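L-fuculose phosphate aldolase (Streptococcus pneumoniae, PDB 4C24) belongs to the class II aldolase and adducin family and is a zinc-containing, four-chain protein with an AraD-like fold. Local coordinates at residues Gln41-Pro47 with Asp59-Ile65; Pro113-Ser117 with Cys182-Tyr186; Thr89-Ile93 with Met149-Arg153. One frame throughout, in Å; residues are numbered along the deposited sequence. Where two conformers were deposited one is given.

In the fold
The three contacts join different parts of one AraD-like domain around a mixed central sheet. Contact 1 pairs two strands near one end of that sheet. Contact 2 packs a loop on helix 169-192 on the opposite side of the chain's centre, about 32 Å away between contact centres. Contact 3 joins two loops that lead into strands 95-99 and 154-157. Its centre lies about 19 Å from that of contact 1 and about 20 Å from that of contact 2. None touches another. One zinc ion is bound at Gly-30, His-98, His-100 and His-160. The side chain of Cys-182 is about 12 Å from a bound zinc ion, and that of Met-149 about 14 Å from one.

Contact 1 of 3, residues Gln41-Pro47 with Asp59-Ile65; sequences QLMAITP and DIVVMDI
Strands 42-45 and 61-64 are antiparallel neighbours in the central sheet of this AraD-like domain. Met-43 pairs with Met-63 through two backbone hydrogen bonds, Met-43 N to Met-63 O and Met-63 N to Met-43 O, both 2.8 Å. Ile-45 and Val-61 repeat the pattern, with Ile-45 N to Val-61 O at 2.8 Å. Ala-44 and Val-62 form the non-hydrogen-bonded pair between them.

In the conformer given for Met-63, the two methionines lie side by side and point the same way, with Met-43 CE 3.6 Å from Met-63 SD. CG of Met-43 is anti to its backbone N (chi1 179°), and the chain bends only at chi3. In the same conformer Ile-45 CG2 meets Met-63 CE at 4.1 Å. Helix 80-89 covers this face, with His-83 against Met-43 and Ile-45. On the other face, which Asp-64 shares, Leu-42 CB packs on Val-62 CG1 at 4.0 Å, beside Val-70.

Past the strands, Pro-47 CB lies 3.2 Å from Asp-59 O, and Pro-47 CG meets Asp-59 CB. The Asp-59 carboxylate goes instead to Arg-74 and Lys-56 N. At the other end one water donates to Gln-41 O and accepts from Ile-65 N, 2.9 Å away. Polar backbone groups are thus paired directly along the strands and through water where they part, while apolar side chains pack on both faces.

Contact 2 of 3, residues Pro113-Ser117 with Cys182-Tyr186; sequences PLPAS and CAKIY. With SO4 (sulfate ion), chain D; SO4 (sulfate ion), chain B.
Tyr-186, on helix 169-192, lays its ring against the loop 113-117. The contact joins the loop after helix 103-110 to helix 169-192 of the AraD-like domain, close to neighbouring subunits. A chi1 of 179° sends the tyrosine ring out from the helix to the loop.

At the root, CB meets two residues. Leu-114 CD1 is 3.7 Å from Tyr-186 CB, and Ser-117 OG is 3.5 Å from it. CG is next to the same two side chains. On the ring, CD1 lies 3.3 Å from Ser-117 OG, which approaches obliquely. CD2 lies near both Pro-115 CD and Leu-114 CD1. Further out, CE1 meets Pro-115 CG, and CE2 and CZ meet Pro-115 CD. This is a CH-pi contact: Pro-115 CD sits over the ring face, 14° off the normal through its centre. The proline and tyrosine side chains cross at about a right angle. Phe-192 of the third subunit also meets the tyrosine ring, with the planes inclined at about 55°.

Leu-114 slides past the tyrosine in the opposite direction. Its CD2 reaches Cys-182 CB and Ala-183 CB, and Leu-107 of helix 103-110 adjoins it. Lys-184 points away from the loop. Its extended chain places NZ between two sulfate ions, which are probably from the crystallisation liquor.

No direct hydrogen bond links loop and helix, but two waters do. One water donates to Cys-182 O at 2.8 Å and also bonds Ser-117 OG. The other accepts from Tyr-186 OH, the tip of the side chain, and donates to Pro-113 O at 2.7 Å.

Contact 3 of 3, residues Thr89-Ile93 with Met149-Arg153; sequences TRDDI and MEGRR. With EDO (1,2-ethanediol), chain F.
Arg-90 reaches across from the loop after helix 80-89 to a type II beta turn, Met-149 to Arg-152, which begins at the end of helix 139-149. The contact joins two loops that each lead into a strand of the central sheet of the AraD-like domain. The guanidinium is turned with its edge to the turn.

Its NH1 donates to Met-149 O at 2.8 Å, and this oxygen lies near the guanidinium plane. The donor stands above the carbonyl plane, 58° out of it. Arg-152 N, which closes the turn, reaches the same oxygen from the opposite face. Met-149 O is therefore gripped from two sides. NH2 of Arg-90 donates to Arg-152 O at 2.9 Å, and NH1 adds a weak bond to that oxygen.

A second part of the guanidinium edge faces Asp-92. Here Arg-90 and Asp-92 form a side-on salt bridge, NE to OD1 and NH2 to OD2, both 3.0 Å. The NE bond is nearly straight at 169° and uses the syn lone pair of OD1. A bend at chi3 (51°) swings the arginine head round to meet both the carboxylate and the turn. The carboxylate should help fix the rotation of the head and offset its charge.

Arg-152 leaves the backbone away from loop 89-93. Its head forms a salt bridge with Asp-127 and bonds Gly-151 O and a 1,2-ethanediol, probably from the crystallisation liquor. Arg-153 returns toward the first loop and slides past Ile-93 in the opposite direction, with Ile-93 CD1 lying 4.0 Å from Arg-153 NE. At its tip Arg-153 NH2 donates to the backbone of Asp-92, meeting Asp-92 O at 3.2 Å almost in line with the carbonyl bond.

Contact 1 of 3, residues Gln41-Pro47 with Asp59-Ile65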
loop_
_atom_site.group_PDB
_atom_site.type_symbol
_atom_site.label_atom_id
_atom_site.label_comp_id
_atom_site.label_asym_id
_atom_site.label_seq_id
_atom_site.Cartn_x
_atom_site.Cartn_y
_atom_site.Cartn_z
ATOM N N GLN A 41 -24.957 -3.581 -32.236
ATOM C CA GLN A 41 -24.390 -4.917 -32.053
ATOM C C GLN A 41 -22.886 -4.939 -32.361
ATOM O O GLN A 41 -22.389 -5.810 -33.074
ATOM C CB GLN A 41 -25.156 -5.950 -32.890
ATOM C CG GLN A 41 -26.615 -6.076 -32.482
ATOM C CD GLN A 41 -26.785 -6.911 -31.228
ATOM O OE1 GLN A 41 -26.388 -8.079 -31.192
ATOM N NE2 GLN A 41 -27.384 -6.326 -30.199
ATOM N N LEU A 42 -22.171 -3.973 -31.797
ATOM C CA LEU A 42 -20.734 -3.842 -31.982
ATOM C C LEU A 42 -20.082 -3.807 -30.623
ATOM O O LEU A 42 -20.585 -3.120 -29.712
ATOM C CB LEU A 42 -20.395 -2.534 -32.704
ATOM C CG LEU A 42 -20.842 -2.478 -34.163
ATOM C CD1 LEU A 42 -20.534 -1.085 -34.708
ATOM C CD2 LEU A 42 -20.154 -3.564 -34.968
ATOM N N MET A 43 -18.957 -4.522 -30.493
ATOM C CA MET A 43 -18.106 -4.380 -29.326
ATOM C C MET A 43 -16.905 -3.476 -29.622
ATOM O O MET A 43 -16.222 -3.676 -30.613
ATOM C CB MET A 43 -17.638 -5.776 -28.847
ATOM C CG MET A 43 -16.727 -5.698 -27.640
ATOM S SD MET A 43 -16.183 -7.323 -27.050
ATOM C CE MET A 43 -14.995 -7.782 -28.294
ATOM N N ALA A 44 -16.638 -2.514 -28.736
ATOM C CA ALA A 44 -15.400 -1.773 -28.786
ATOM C C ALA A 44 -14.515 -2.274 -27.652
ATOM O O ALA A 44 -14.969 -2.374 -26.517
ATOM C CB ALA A 44 -15.672 -0.283 -28.638
ATOM N N ILE A 45 -13.266 -2.566 -27.962
ATOM C CA ILE A 45 -12.379 -3.178 -26.973
ATOM C C ILE A 45 -10.982 -2.572 -27.040
ATOM O O ILE A 45 -10.549 -2.095 -28.084
ATOM C CB ILE A 45 -12.376 -4.716 -27.160
ATOM C CG1 ILE A 45 -11.668 -5.371 -25.976
ATOM C CG2 ILE A 45 -11.755 -5.118 -28.493
ATOM C CD1 ILE A 45 -11.963 -6.859 -25.820
ATOM N N THR A 46 -10.278 -2.560 -25.923
ATOM C CA THR A 46 -8.884 -2.113 -25.909
ATOM C C THR A 46 -7.974 -3.014 -26.722
ATOM O O THR A 46 -8.284 -4.192 -26.920
ATOM C CB THR A 46 -8.395 -1.957 -24.461
ATOM O OG1 THR A 46 -8.657 -3.191 -23.751
ATOM C CG2 THR A 46 -9.157 -0.831 -23.784
ATOM N N PRO A 47 -6.846 -2.482 -27.221
ATOM C CA PRO A 47 -5.949 -3.255 -28.068
ATOM C C PRO A 47 -4.994 -4.104 -27.244
ATOM O O PRO A 47 -4.811 -3.829 -26.049
ATOM C CB PRO A 47 -5.161 -2.157 -28.791
ATOM C CG PRO A 47 -5.045 -1.112 -27.732
ATOM C CD PRO A 47 -6.408 -1.071 -27.117
ATOM N N ASP A 59 -6.439 3.253 -31.553
ATOM C CA ASP A 59 -5.979 1.913 -31.140
ATOM C C ASP A 59 -7.135 1.027 -30.684
ATOM O O ASP A 59 -6.967 -0.208 -30.571
ATOM C CB ASP A 59 -5.000 1.991 -29.966
ATOM C CG ASP A 59 -3.660 2.619 -30.337
ATOM O OD1 ASP A 59 -3.107 2.315 -31.424
ATOM O OD2 ASP A 59 -3.150 3.402 -29.501
ATOM N N ILE A 60 -8.269 1.642 -30.362
ATOM C CA ILE A 60 -9.487 0.877 -29.967
ATOM C C ILE A 60 -9.949 0.068 -31.161
ATOM O O ILE A 60 -9.950 0.526 -32.305
ATOM C CB ILE A 60 -10.640 1.755 -29.393
ATOM C CG1 ILE A 60 -10.157 2.542 -28.165
ATOM C CG2 ILE A 60 -11.916 0.931 -29.089
ATOM C CD1 ILE A 60 -9.744 1.676 -26.987
ATOM N N VAL A 61 -10.301 -1.183 -30.891
ATOM C CA VAL A 61 -10.727 -2.084 -31.929
ATOM C C VAL A 61 -12.220 -2.294 -31.807
ATOM O O VAL A 61 -12.750 -2.463 -30.696
ATOM C CB VAL A 61 -9.993 -3.451 -31.861
ATOM C CG1 VAL A 61 -10.521 -4.378 -32.935
ATOM C CG2 VAL A 61 -8.483 -3.288 -32.014
ATOM N N VAL A 62 -12.907 -2.262 -32.945
ATOM C CA VAL A 62 -14.357 -2.430 -32.938
ATOM C C VAL A 62 -14.656 -3.694 -33.719
ATOM O O VAL A 62 -14.117 -3.925 -34.796
ATOM C CB VAL A 62 -15.083 -1.218 -33.567
ATOM C CG1 VAL A 62 -16.596 -1.401 -33.506
ATOM C CG2 VAL A 62 -14.669 0.033 -32.813
ATOM N N MET A 63 -15.499 -4.542 -33.139
ATOM C CA MET A 63 -15.800 -5.838 -33.680
ATOM C C MET A 63 -17.292 -6.055 -33.766
ATOM O O MET A 63 -18.023 -5.550 -32.937
ATOM C CB MET A 63 -15.312 -6.839 -32.654
ATOM C CG MET A 63 -14.467 -7.947 -33.184
ATOM S SD MET A 63 -14.003 -8.762 -31.649
ATOM C CE MET A 63 -12.412 -7.991 -31.379
ATOM N N ASP A 64 -17.740 -6.852 -34.727
ATOM C CA ASP A 64 -19.135 -7.271 -34.762
ATOM C C ASP A 64 -19.364 -8.488 -33.828
ATOM O O ASP A 64 -18.432 -8.978 -33.207
ATOM C CB ASP A 64 -19.617 -7.496 -36.204
ATOM C CG ASP A 64 -19.154 -8.812 -36.814
ATOM O OD1 ASP A 64 -18.536 -9.666 -36.116
ATOM O OD2 ASP A 64 -19.425 -9.026 -38.021
ATOM N N ILE A 65 -20.610 -8.929 -33.744
ATOM C CA ILE A 65 -20.994 -9.928 -32.724
ATOM C C ILE A 65 -20.310 -11.267 -32.965
ATOM O O ILE A 65 -20.222 -12.073 -32.030
ATOM C CB ILE A 65 -22.523 -10.109 -32.619
ATOM C CG1 ILE A 65 -22.899 -10.838 -31.322
ATOM C CG2 ILE A 65 -23.076 -10.872 -33.823
ATOM C CD1 ILE A 65 -22.582 -10.057 -30.085
HETATM O O HOH W 1 -22.776 -7.543 -35.060
#

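Contact 2 of 3, residues Pro113-Ser117 with Cys182-Tyr186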
loop_
_atom_site.group_PDB
_atom_site.type_symbol
_atom_site.label_atom_id
_atom_site.label_comp_id
_atom_site.label_asym_id
_atom_site.label_seq_id
_atom_site.Cartn_x
_atom_site.Cartn_y
_atom_site.Cartn_z
ATOM N N PRO A 113 -13.429 -19.509 -4.001
ATOM C CA PRO A 113 -14.456 -18.511 -4.241
ATOM C C PRO A 113 -14.490 -17.423 -3.172
ATOM O O PRO A 113 -13.902 -17.547 -2.095
ATOM C CB PRO A 113 -15.742 -19.322 -4.232
ATOM C CG PRO A 113 -15.444 -20.471 -3.268
ATOM C CD PRO A 113 -13.990 -20.770 -3.444
ATOM N N LEU A 114 -15.168 -16.325 -3.487
ATOM C CA LEU A 114 -15.322 -15.245 -2.528
ATOM C C LEU A 114 -16.740 -15.187 -1.980
ATOM O O LEU A 114 -17.678 -14.895 -2.725
ATOM C CB LEU A 114 -15.004 -13.913 -3.234
ATOM C CG LEU A 114 -15.228 -12.612 -2.461
ATOM C CD1 LEU A 114 -14.426 -12.537 -1.177
ATOM C CD2 LEU A 114 -14.854 -11.446 -3.363
ATOM N N PRO A 115 -16.904 -15.449 -0.667
ATOM C CA PRO A 115 -18.225 -15.395 -0.072
ATOM C C PRO A 115 -18.562 -14.038 0.519
ATOM O O PRO A 115 -17.725 -13.132 0.473
ATOM C CB PRO A 115 -18.128 -16.435 1.058
ATOM C CG PRO A 115 -16.713 -16.310 1.500
ATOM C CD PRO A 115 -15.882 -15.845 0.314
ATOM N N ALA A 116 -19.766 -13.917 1.079
ATOM C CA ALA A 116 -20.284 -12.672 1.639
ATOM C C ALA A 116 -19.786 -12.368 3.052
ATOM O O ALA A 116 -20.598 -12.165 3.972
ATOM C CB ALA A 116 -21.796 -12.687 1.614
ATOM N N SER A 117 -18.469 -12.284 3.225
ATOM C CA SER A 117 -17.922 -11.806 4.493
ATOM C C SER A 117 -18.141 -10.308 4.660
ATOM O O SER A 117 -18.167 -9.820 5.764
ATOM C CB SER A 117 -16.441 -12.172 4.670
ATOM O OG SER A 117 -15.690 -11.964 3.478
ATOM N N CYS A 182 -13.564 -6.541 -1.280
ATOM C CA CYS A 182 -14.158 -7.676 -0.556
ATOM C C CYS A 182 -13.167 -8.820 -0.524
ATOM O O CYS A 182 -13.061 -9.509 0.521
ATOM C CB CYS A 182 -15.471 -8.121 -1.185
ATOM S SG CYS A 182 -16.811 -6.969 -0.859
ATOM N N ALA A 183 -12.472 -9.065 -1.631
ATOM C CA ALA A 183 -11.479 -10.157 -1.654
ATOM C C ALA A 183 -10.407 -9.907 -0.625
ATOM O O ALA A 183 -9.945 -10.810 0.083
ATOM C CB ALA A 183 -10.872 -10.328 -3.039
ATOM N N LYS A 184 -9.940 -8.672 -0.568
ATOM C CA LYS A 184 -8.928 -8.273 0.389
ATOM C C LYS A 184 -9.408 -8.467 1.830
ATOM O O LYS A 184 -8.687 -9.048 2.636
ATOM C CB LYS A 184 -8.476 -6.817 0.120
ATOM C CG LYS A 184 -7.356 -6.398 1.069
ATOM C CD LYS A 184 -6.832 -5.033 0.682
ATOM C CE LYS A 184 -5.710 -4.603 1.599
ATOM N NZ LYS A 184 -5.134 -3.317 1.076
ATOM N N ILE A 185 -10.606 -7.982 2.150
ATOM C CA ILE A 185 -11.152 -8.132 3.494
ATOM C C ILE A 185 -11.207 -9.625 3.833
ATOM O O ILE A 185 -10.812 -10.018 4.936
ATOM C CB ILE A 185 -12.548 -7.496 3.631
ATOM C CG1 ILE A 185 -12.479 -5.962 3.440
ATOM C CG2 ILE A 185 -13.226 -7.869 4.952
ATOM C CD1 ILE A 185 -11.582 -5.266 4.425
ATOM N N TYR A 186 -11.692 -10.417 2.890
ATOM C CA TYR A 186 -11.876 -11.867 3.158
ATOM C C TYR A 186 -10.530 -12.515 3.417
ATOM O O TYR A 186 -10.376 -13.317 4.376
ATOM C CB TYR A 186 -12.555 -12.518 1.983
ATOM C CG TYR A 186 -12.789 -14.005 2.119
ATOM C CD1 TYR A 186 -13.535 -14.500 3.155
ATOM C CD2 TYR A 186 -12.278 -14.881 1.186
ATOM C CE1 TYR A 186 -13.767 -15.856 3.241
ATOM C CE2 TYR A 186 -12.495 -16.244 1.261
ATOM C CZ TYR A 186 -13.250 -16.712 2.292
ATOM O OH TYR A 186 -13.463 -18.076 2.378
HETATM S S SO4 D . -2.864 -3.920 -2.114
HETATM O O1 SO4 D . -2.856 -4.314 -3.536
HETATM O O2 SO4 D . -2.480 -2.489 -2.067
HETATM O O3 SO4 D . -4.243 -4.098 -1.631
HETATM O O4 SO4 D . -1.914 -4.762 -1.356
HETATM S S SO4 B . -3.804 -0.876 3.578
HETATM O O1 SO4 B . -5.231 -0.543 3.408
HETATM O O2 SO4 B . -3.043 0.056 2.713
HETATM O O3 SO4 B . -3.478 -0.643 4.994
HETATM O O4 SO4 B . -3.570 -2.285 3.195
HETATM O O HOH W 2 -13.715 -19.395 -0.077
HETATM O O HOH W 3 -15.239 -9.709 2.322
#

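Contact 3 of 3, residues Thr89-Ile93 with Met149-Arg153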
loop_
_atom_site.group_PDB
_atom_site.type_symbol
_atom_site.label_atom_id
_atom_site.label_comp_id
_atom_site.label_asym_id
_atom_site.label_seq_id
_atom_site.Cartn_x
_atom_site.Cartn_y
_atom_site.Cartn_z
ATOM N N THR A 89 -24.262 -13.821 -24.752
ATOM C CA THR A 89 -25.060 -14.744 -23.933
ATOM C C THR A 89 -25.851 -14.054 -22.822
ATOM O O THR A 89 -26.690 -14.688 -22.165
ATOM C CB THR A 89 -24.161 -15.853 -23.311
ATOM O OG1 THR A 89 -23.144 -15.258 -22.504
ATOM C CG2 THR A 89 -23.510 -16.715 -24.384
ATOM N N ARG A 90 -25.572 -12.764 -22.605
ATOM C CA ARG A 90 -26.177 -11.981 -21.539
ATOM C C ARG A 90 -26.635 -10.642 -22.075
ATOM O O ARG A 90 -25.839 -9.938 -22.684
ATOM C CB ARG A 90 -25.134 -11.695 -20.470
ATOM C CG ARG A 90 -24.483 -12.952 -19.968
ATOM C CD ARG A 90 -23.784 -12.691 -18.684
ATOM N NE ARG A 90 -24.575 -12.020 -17.651
ATOM C CZ ARG A 90 -24.327 -12.233 -16.362
ATOM N NH1 ARG A 90 -23.399 -13.120 -16.039
ATOM N NH2 ARG A 90 -24.995 -11.597 -15.419
ATOM N N ASP A 91 -27.903 -10.326 -21.824
ATOM C CA ASP A 91 -28.481 -9.050 -22.239
ATOM C C ASP A 91 -28.308 -7.951 -21.178
ATOM O O ASP A 91 -28.588 -6.770 -21.450
ATOM C CB ASP A 91 -29.966 -9.229 -22.600
ATOM C CG ASP A 91 -30.780 -9.856 -21.469
ATOM O OD1 ASP A 91 -30.203 -10.148 -20.400
ATOM O OD2 ASP A 91 -32.002 -10.060 -21.649
ATOM N N ASP A 92 -27.882 -8.342 -19.979
ATOM C CA ASP A 92 -27.772 -7.436 -18.838
ATOM C C ASP A 92 -26.399 -6.798 -18.632
ATOM O O ASP A 92 -26.194 -6.072 -17.653
ATOM C CB ASP A 92 -28.219 -8.145 -17.542
ATOM C CG ASP A 92 -27.373 -9.381 -17.200
ATOM O OD1 ASP A 92 -26.758 -9.992 -18.095
ATOM O OD2 ASP A 92 -27.356 -9.766 -16.004
ATOM N N ILE A 93 -25.474 -7.072 -19.547
ATOM C CA ILE A 93 -24.090 -6.632 -19.429
ATOM C C ILE A 93 -23.745 -5.860 -20.688
ATOM O O ILE A 93 -23.801 -6.421 -21.765
ATOM C CB ILE A 93 -23.138 -7.850 -19.313
ATOM C CG1 ILE A 93 -23.391 -8.622 -18.017
ATOM C CG2 ILE A 93 -21.684 -7.421 -19.419
ATOM C CD1 ILE A 93 -23.278 -7.775 -16.770
ATOM N N MET A 149 -19.623 -17.056 -14.507
ATOM C CA MET A 149 -20.210 -15.763 -14.192
ATOM C C MET A 149 -21.735 -15.751 -14.297
ATOM O O MET A 149 -22.379 -14.743 -14.013
ATOM C CB MET A 149 -19.611 -14.684 -15.094
ATOM C CG MET A 149 -19.716 -13.323 -14.418
ATOM S SD MET A 149 -18.804 -11.967 -15.174
ATOM C CE MET A 149 -20.071 -11.288 -16.232
ATOM N N GLU A 150 -22.326 -16.870 -14.729
ATOM C CA GLU A 150 -23.781 -16.931 -14.813
ATOM C C GLU A 150 -24.415 -16.534 -13.493
ATOM O O GLU A 150 -24.024 -17.026 -12.425
ATOM C CB GLU A 150 -24.258 -18.324 -15.223
ATOM C CG GLU A 150 -24.080 -18.607 -16.698
ATOM C CD GLU A 150 -24.375 -20.060 -17.051
ATOM O OE1 GLU A 150 -24.942 -20.782 -16.191
ATOM O OE2 GLU A 150 -24.043 -20.485 -18.182
ATOM N N GLY A 151 -25.394 -15.645 -13.549
ATOM C CA GLY A 151 -26.084 -15.210 -12.342
ATOM C C GLY A 151 -25.292 -14.256 -11.464
ATOM O O GLY A 151 -25.699 -13.943 -10.347
ATOM N N ARG A 152 -24.163 -13.782 -11.984
ATOM C CA ARG A 152 -23.282 -12.888 -11.248
ATOM C C ARG A 152 -22.813 -11.790 -12.173
ATOM O O ARG A 152 -22.935 -11.903 -13.399
ATOM C CB ARG A 152 -22.056 -13.631 -10.721
ATOM C CG ARG A 152 -22.371 -14.822 -9.807
ATOM C CD ARG A 152 -22.984 -14.390 -8.481
ATOM N NE ARG A 152 -23.088 -15.526 -7.559
ATOM C CZ ARG A 152 -24.095 -16.376 -7.550
ATOM N NH1 ARG A 152 -25.119 -16.217 -8.373
ATOM N NH2 ARG A 152 -24.070 -17.386 -6.694
ATOM N N ARG A 153 -22.241 -10.759 -11.576
ATOM C CA ARG A 153 -21.615 -9.676 -12.334
ATOM C C ARG A 153 -20.093 -9.668 -12.215
ATOM O O ARG A 153 -19.426 -8.755 -12.709
ATOM C CB ARG A 153 -22.208 -8.330 -11.920
ATOM C CG ARG A 153 -23.598 -8.096 -12.495
ATOM C CD ARG A 153 -24.064 -6.665 -12.316
ATOM N NE ARG A 153 -24.859 -6.258 -13.470
ATOM C CZ ARG A 153 -25.271 -5.018 -13.696
ATOM N NH1 ARG A 153 -24.978 -4.045 -12.838
ATOM N NH2 ARG A 153 -25.977 -4.751 -14.789
HETATM C C1 EDO F . -26.137 -20.271 -7.870
HETATM O O1 EDO F . -25.767 -19.775 -6.587
HETATM C C2 EDO F . -27.446 -19.613 -8.264
HETATM O O2 EDO F . -27.302 -18.195 -8.155
#